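Local coordinates for protein amine oxidase (Emericella nidulans, PDB 3PGB) that probably oxidises primary amines, using a copper ion and a topaquinone cofactor made from one of its own tyrosines, at residues A49-P57 with N756-Q764. Residues are numbered along the deposited sequence; the frame is centred on the assembly and turned at random.
Sequences ASPCQITPP and NETCSVVLQ
C52 and C759 are joined by a disulfide, C52 SG to C759 SG at 2.0 Å, with the two halves turned 88° apart about the S–S bond, close to the relaxed right angle. They are built differently: C52 carries SG beside its backbone N, anti to the carbonyl carbon, whereas SG of C759 sits between backbone N and carbonyl carbon (chi1 64°). CB of C759 already points toward the 49-57 segment, and this torsion then sets its SG against C52.

Beside this covalent link the backbones form a single beta bridge between P51 and S760. S760 N donates to S50 O at 3.1 Å, a bent bond with an N-H...O angle of 140°. In return C52 N gives a nearly straight bond to S760 O, 2.6 Å long. Each of these carbonyls also receives a CA-H contact: CA of C759 lies 3.2 Å from S50 O, and CA of P51 approaches S760 O.

The two paths cross steeply, which fits so short a pairing. The N-terminal loop meets strand 759-763 at one bridge, then leaves it toward strand 58-59. Strand 759-763 pairs in an antiparallel ladder with a strand of the second subunit, so the disulfide joins the start of the modelled chain to a strand some 700 residues further on, in a sheet that continues into the second subunit, away from the copper site.

Apolar contact is slight. V761 brings its CG1 methyl to C52 SG at 3.4 Å, and CD1 of I54 reaches CG1 of V761 more distantly, at 4.5 Å.

Toward E757 the link is through solvent: one water accepts from Q53 N and lies 2.8 Å from E757 OE2, to which it can donate, though other acceptors compete for its protons.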
ATOM      1  N   ALA A  49     -34.269 -13.960 -19.133  1.00 33.11           N
ATOM      2  CA  ALA A  49     -32.905 -14.118 -18.535  1.00 33.05           C
ATOM      3  C   ALA A  49     -31.826 -14.186 -19.628  1.00 32.82           C
ATOM      4  O   ALA A  49     -31.085 -15.164 -19.724  1.00 32.74           O
ATOM      5  CB  ALA A  49     -32.863 -15.374 -17.641  1.00 33.03           C
ATOM      6  N   SER A  50     -31.740 -13.135 -20.442  1.00 32.56           N
ATOM      7  CA  SER A  50     -30.830 -13.121 -21.589  1.00 32.50           C
ATOM      8  C   SER A  50     -29.357 -13.060 -21.161  1.00 32.15           C
ATOM      9  O   SER A  50     -29.036 -12.442 -20.149  1.00 32.26           O
ATOM     10  CB  SER A  50     -31.145 -11.931 -22.500  1.00 32.66           C
ATOM     11  OG  SER A  50     -32.408 -12.082 -23.127  1.00 33.46           O
ATOM     12  N   PRO A  51     -28.457 -13.708 -21.926  1.00 31.76           N
ATOM     13  CA  PRO A  51     -27.030 -13.651 -21.614  1.00 31.56           C
ATOM     14  C   PRO A  51     -26.444 -12.241 -21.586  1.00 31.34           C
ATOM     15  O   PRO A  51     -26.856 -11.384 -22.370  1.00 31.24           O
ATOM     16  CB  PRO A  51     -26.389 -14.459 -22.747  1.00 31.62           C
ATOM     17  CG  PRO A  51     -27.436 -15.411 -23.164  1.00 31.72           C
ATOM     18  CD  PRO A  51     -28.741 -14.694 -22.986  1.00 31.80           C
ATOM     19  N   CYS A  52     -25.490 -12.013 -20.683  1.00 31.07           N
ATOM     20  CA  CYS A  52     -24.751 -10.757 -20.655  1.00 30.90           C
ATOM     21  C   CYS A  52     -23.942 -10.629 -21.944  1.00 30.66           C
ATOM     22  O   CYS A  52     -23.427 -11.625 -22.470  1.00 30.60           O
ATOM     23  CB  CYS A  52     -23.808 -10.691 -19.450  1.00 30.78           C
ATOM     24  SG  CYS A  52     -24.565 -10.964 -17.837  1.00 30.95           S
ATOM     25  N   GLN A  53     -23.838  -9.401 -22.441  1.00 30.46           N
ATOM     26  CA  GLN A  53     -23.093  -9.113 -23.665  1.00 30.38           C
ATOM     27  C   GLN A  53     -21.679  -8.652 -23.304  1.00 29.70           C
ATOM     28  O   GLN A  53     -21.475  -7.505 -22.925  1.00 29.45           O
ATOM     29  CB  GLN A  53     -23.816  -8.036 -24.482  1.00 30.67           C
ATOM     30  CG  GLN A  53     -25.314  -8.282 -24.682  1.00 31.80           C
ATOM     31  CD  GLN A  53     -26.022  -7.123 -25.380  1.00 33.25           C
ATOM     32  OE1 GLN A  53     -25.382  -6.220 -25.938  1.00 34.70           O
ATOM     33  NE2 GLN A  53     -27.349  -7.148 -25.352  1.00 33.16           N
ATOM     34  N   ILE A  54     -20.713  -9.560 -23.406  1.00 29.17           N
ATOM     35  CA  ILE A  54     -19.322  -9.256 -23.085  1.00 28.89           C
ATOM     36  C   ILE A  54     -18.660  -8.669 -24.327  1.00 28.36           C
ATOM     37  O   ILE A  54     -17.930  -9.349 -25.052  1.00 28.69           O
ATOM     38  CB  ILE A  54     -18.559 -10.509 -22.587  1.00 29.03           C
ATOM     39  CG1 ILE A  54     -19.142 -10.995 -21.251  1.00 29.64           C
ATOM     40  CG2 ILE A  54     -17.076 -10.207 -22.414  1.00 28.99           C
ATOM     41  CD1 ILE A  54     -20.419 -11.804 -21.368  1.00 29.69           C
ATOM     42  N   THR A  55     -18.937  -7.395 -24.569  1.00 27.57           N
ATOM     43  CA  THR A  55     -18.500  -6.734 -25.780  1.00 26.90           C
ATOM     44  C   THR A  55     -17.035  -6.330 -25.669  1.00 26.17           C
ATOM     45  O   THR A  55     -16.611  -5.842 -24.620  1.00 25.94           O
ATOM     46  CB  THR A  55     -19.367  -5.499 -26.076  1.00 26.97           C
ATOM     47  OG1 THR A  55     -19.723  -4.859 -24.848  1.00 26.71           O
ATOM     48  CG2 THR A  55     -20.649  -5.917 -26.790  1.00 27.92           C
ATOM     49  N   PRO A  56     -16.256  -6.519 -26.757  1.00 25.23           N
ATOM     50  CA  PRO A  56     -14.850  -6.111 -26.724  1.00 24.42           C
ATOM     51  C   PRO A  56     -14.727  -4.594 -26.598  1.00 23.49           C
ATOM     52  O   PRO A  56     -15.742  -3.898 -26.622  1.00 23.60           O
ATOM     53  CB  PRO A  56     -14.298  -6.594 -28.079  1.00 24.51           C
ATOM     54  CG  PRO A  56     -15.377  -7.393 -28.721  1.00 24.76           C
ATOM     55  CD  PRO A  56     -16.661  -6.964 -28.102  1.00 25.11           C
ATOM     56  N   PRO A  57     -13.498  -4.077 -26.452  1.00 22.41           N
ATOM     57  CA  PRO A  57     -13.358  -2.620 -26.366  1.00 21.75           C
ATOM     58  C   PRO A  57     -13.773  -1.932 -27.660  1.00 21.07           C
ATOM     59  O   PRO A  57     -13.743  -2.552 -28.718  1.00 21.01           O
ATOM     60  CB  PRO A  57     -11.860  -2.417 -26.103  1.00 21.70           C
ATOM     61  CG  PRO A  57     -11.200  -3.695 -26.492  1.00 21.72           C
ATOM     62  CD  PRO A  57     -12.205  -4.776 -26.330  1.00 22.21           C
ATOM     63  N   ASN A 756     -29.469  -1.079 -14.871  1.00 27.93           N
ATOM     64  CA  ASN A 756     -30.433  -1.868 -14.084  1.00 28.46           C
ATOM     65  C   ASN A 756     -30.660  -3.204 -14.780  1.00 28.68           C
ATOM     66  O   ASN A 756     -31.746  -3.790 -14.726  1.00 28.72           O
ATOM     67  CB  ASN A 756     -31.763  -1.123 -13.909  1.00 28.65           C
ATOM     68  CG  ASN A 756     -32.624  -1.709 -12.787  1.00 29.48           C
ATOM     69  OD1 ASN A 756     -33.762  -2.132 -13.008  1.00 30.95           O
ATOM     70  ND2 ASN A 756     -32.076  -1.740 -11.577  1.00 30.43           N
ATOM     71  N   GLU A 757     -29.601  -3.681 -15.418  1.00 29.02           N
ATOM     72  CA  GLU A 757     -29.649  -4.858 -16.258  1.00 29.42           C
ATOM     73  C   GLU A 757     -29.686  -6.118 -15.406  1.00 29.25           C
ATOM     74  O   GLU A 757     -29.016  -6.204 -14.382  1.00 29.16           O
ATOM     75  CB  GLU A 757     -28.414  -4.879 -17.159  1.00 29.62           C
ATOM     76  CG  GLU A 757     -28.405  -5.938 -18.261  1.00 30.81           C
ATOM     77  CD  GLU A 757     -27.072  -5.979 -19.007  1.00 31.75           C
ATOM     78  OE1 GLU A 757     -26.060  -5.520 -18.432  1.00 32.24           O
ATOM     79  OE2 GLU A 757     -27.037  -6.470 -20.160  1.00 31.85           O
ATOM     80  N   THR A 758     -30.504  -7.072 -15.835  1.00 29.23           N
ATOM     81  CA  THR A 758     -30.455  -8.434 -15.342  1.00 29.20           C
ATOM     82  C   THR A 758     -30.004  -9.283 -16.523  1.00 29.13           C
ATOM     83  O   THR A 758     -30.642  -9.265 -17.576  1.00 29.18           O
ATOM     84  CB  THR A 758     -31.837  -8.907 -14.851  1.00 29.32           C
ATOM     85  OG1 THR A 758     -32.261  -8.090 -13.752  1.00 29.26           O
ATOM     86  CG2 THR A 758     -31.795 -10.373 -14.409  1.00 29.25           C
ATOM     87  N   CYS A 759     -28.891  -9.992 -16.365  1.00 28.95           N
ATOM     88  CA  CYS A 759     -28.366 -10.846 -17.433  1.00 28.87           C
ATOM     89  C   CYS A 759     -27.652 -12.046 -16.842  1.00 28.58           C
ATOM     90  O   CYS A 759     -27.450 -12.108 -15.636  1.00 28.56           O
ATOM     91  CB  CYS A 759     -27.425 -10.060 -18.362  1.00 28.93           C
ATOM     92  SG  CYS A 759     -25.898  -9.437 -17.599  1.00 28.97           S
ATOM     93  N   SER A 760     -27.270 -12.992 -17.696  1.00 28.40           N
ATOM     94  CA  SER A 760     -26.658 -14.240 -17.251  1.00 28.30           C
ATOM     95  C   SER A 760     -25.318 -14.491 -17.926  1.00 28.12           C
ATOM     96  O   SER A 760     -25.087 -14.052 -19.046  1.00 28.14           O
ATOM     97  CB  SER A 760     -27.593 -15.413 -17.547  1.00 28.44           C
ATOM     98  OG  SER A 760     -27.850 -15.521 -18.936  1.00 28.21           O
ATOM     99  N   VAL A 761     -24.439 -15.208 -17.237  1.00 27.86           N
ATOM    100  CA  VAL A 761     -23.156 -15.588 -17.816  1.00 27.77           C
ATOM    101  C   VAL A 761     -22.915 -17.062 -17.577  1.00 27.62           C
ATOM    102  O   VAL A 761     -23.272 -17.588 -16.529  1.00 27.65           O
ATOM    103  CB  VAL A 761     -21.972 -14.777 -17.216  1.00 27.61           C
ATOM    104  CG1 VAL A 761     -22.143 -13.305 -17.493  1.00 27.47           C
ATOM    105  CG2 VAL A 761     -21.849 -15.019 -15.729  1.00 27.67           C
ATOM    106  N   VAL A 762     -22.324 -17.727 -18.561  1.00 27.67           N
ATOM    107  CA  VAL A 762     -21.836 -19.079 -18.367  1.00 27.71           C
ATOM    108  C   VAL A 762     -20.355 -18.979 -18.040  1.00 27.77           C
ATOM    109  O   VAL A 762     -19.592 -18.367 -18.789  1.00 27.54           O
ATOM    110  CB  VAL A 762     -22.068 -19.954 -19.605  1.00 27.71           C
ATOM    111  CG1 VAL A 762     -21.374 -21.307 -19.443  1.00 27.44           C
ATOM    112  CG2 VAL A 762     -23.565 -20.134 -19.833  1.00 27.60           C
ATOM    113  N   LEU A 763     -19.972 -19.562 -16.905  1.00 28.00           N
ATOM    114  CA  LEU A 763     -18.592 -19.537 -16.425  1.00 28.35           C
ATOM    115  C   LEU A 763     -17.884 -20.820 -16.790  1.00 28.51           C
ATOM    116  O   LEU A 763     -18.151 -21.859 -16.199  1.00 28.31           O
ATOM    117  CB  LEU A 763     -18.546 -19.385 -14.904  1.00 28.36           C
ATOM    118  CG  LEU A 763     -18.961 -18.042 -14.327  1.00 28.70           C
ATOM    119  CD1 LEU A 763     -18.950 -18.134 -12.817  1.00 29.42           C
ATOM    120  CD2 LEU A 763     -18.033 -16.933 -14.813  1.00 29.37           C
ATOM    121  N   GLN A 764     -16.989 -20.743 -17.767  1.00 28.98           N
ATOM    122  CA  GLN A 764     -16.120 -21.866 -18.096  1.00 29.43           C
ATOM    123  C   GLN A 764     -14.882 -21.807 -17.204  1.00 29.40           C
ATOM    124  O   GLN A 764     -14.524 -20.737 -16.712  1.00 29.32           O
ATOM    125  CB  GLN A 764     -15.713 -21.841 -19.579  1.00 29.68           C
ATOM    126  CG  GLN A 764     -16.578 -22.724 -20.509  1.00 30.83           C
ATOM    127  CD  GLN A 764     -17.599 -21.943 -21.337  1.00 32.39           C
ATOM    128  OE1 GLN A 764     -18.786 -22.274 -21.343  1.00 33.84           O
ATOM    129  NE2 GLN A 764     -17.137 -20.918 -22.051  1.00 32.36           N
TER
HETATM  130  O   HOH W   1     -24.415  -7.075 -20.792  1.00 18.68           O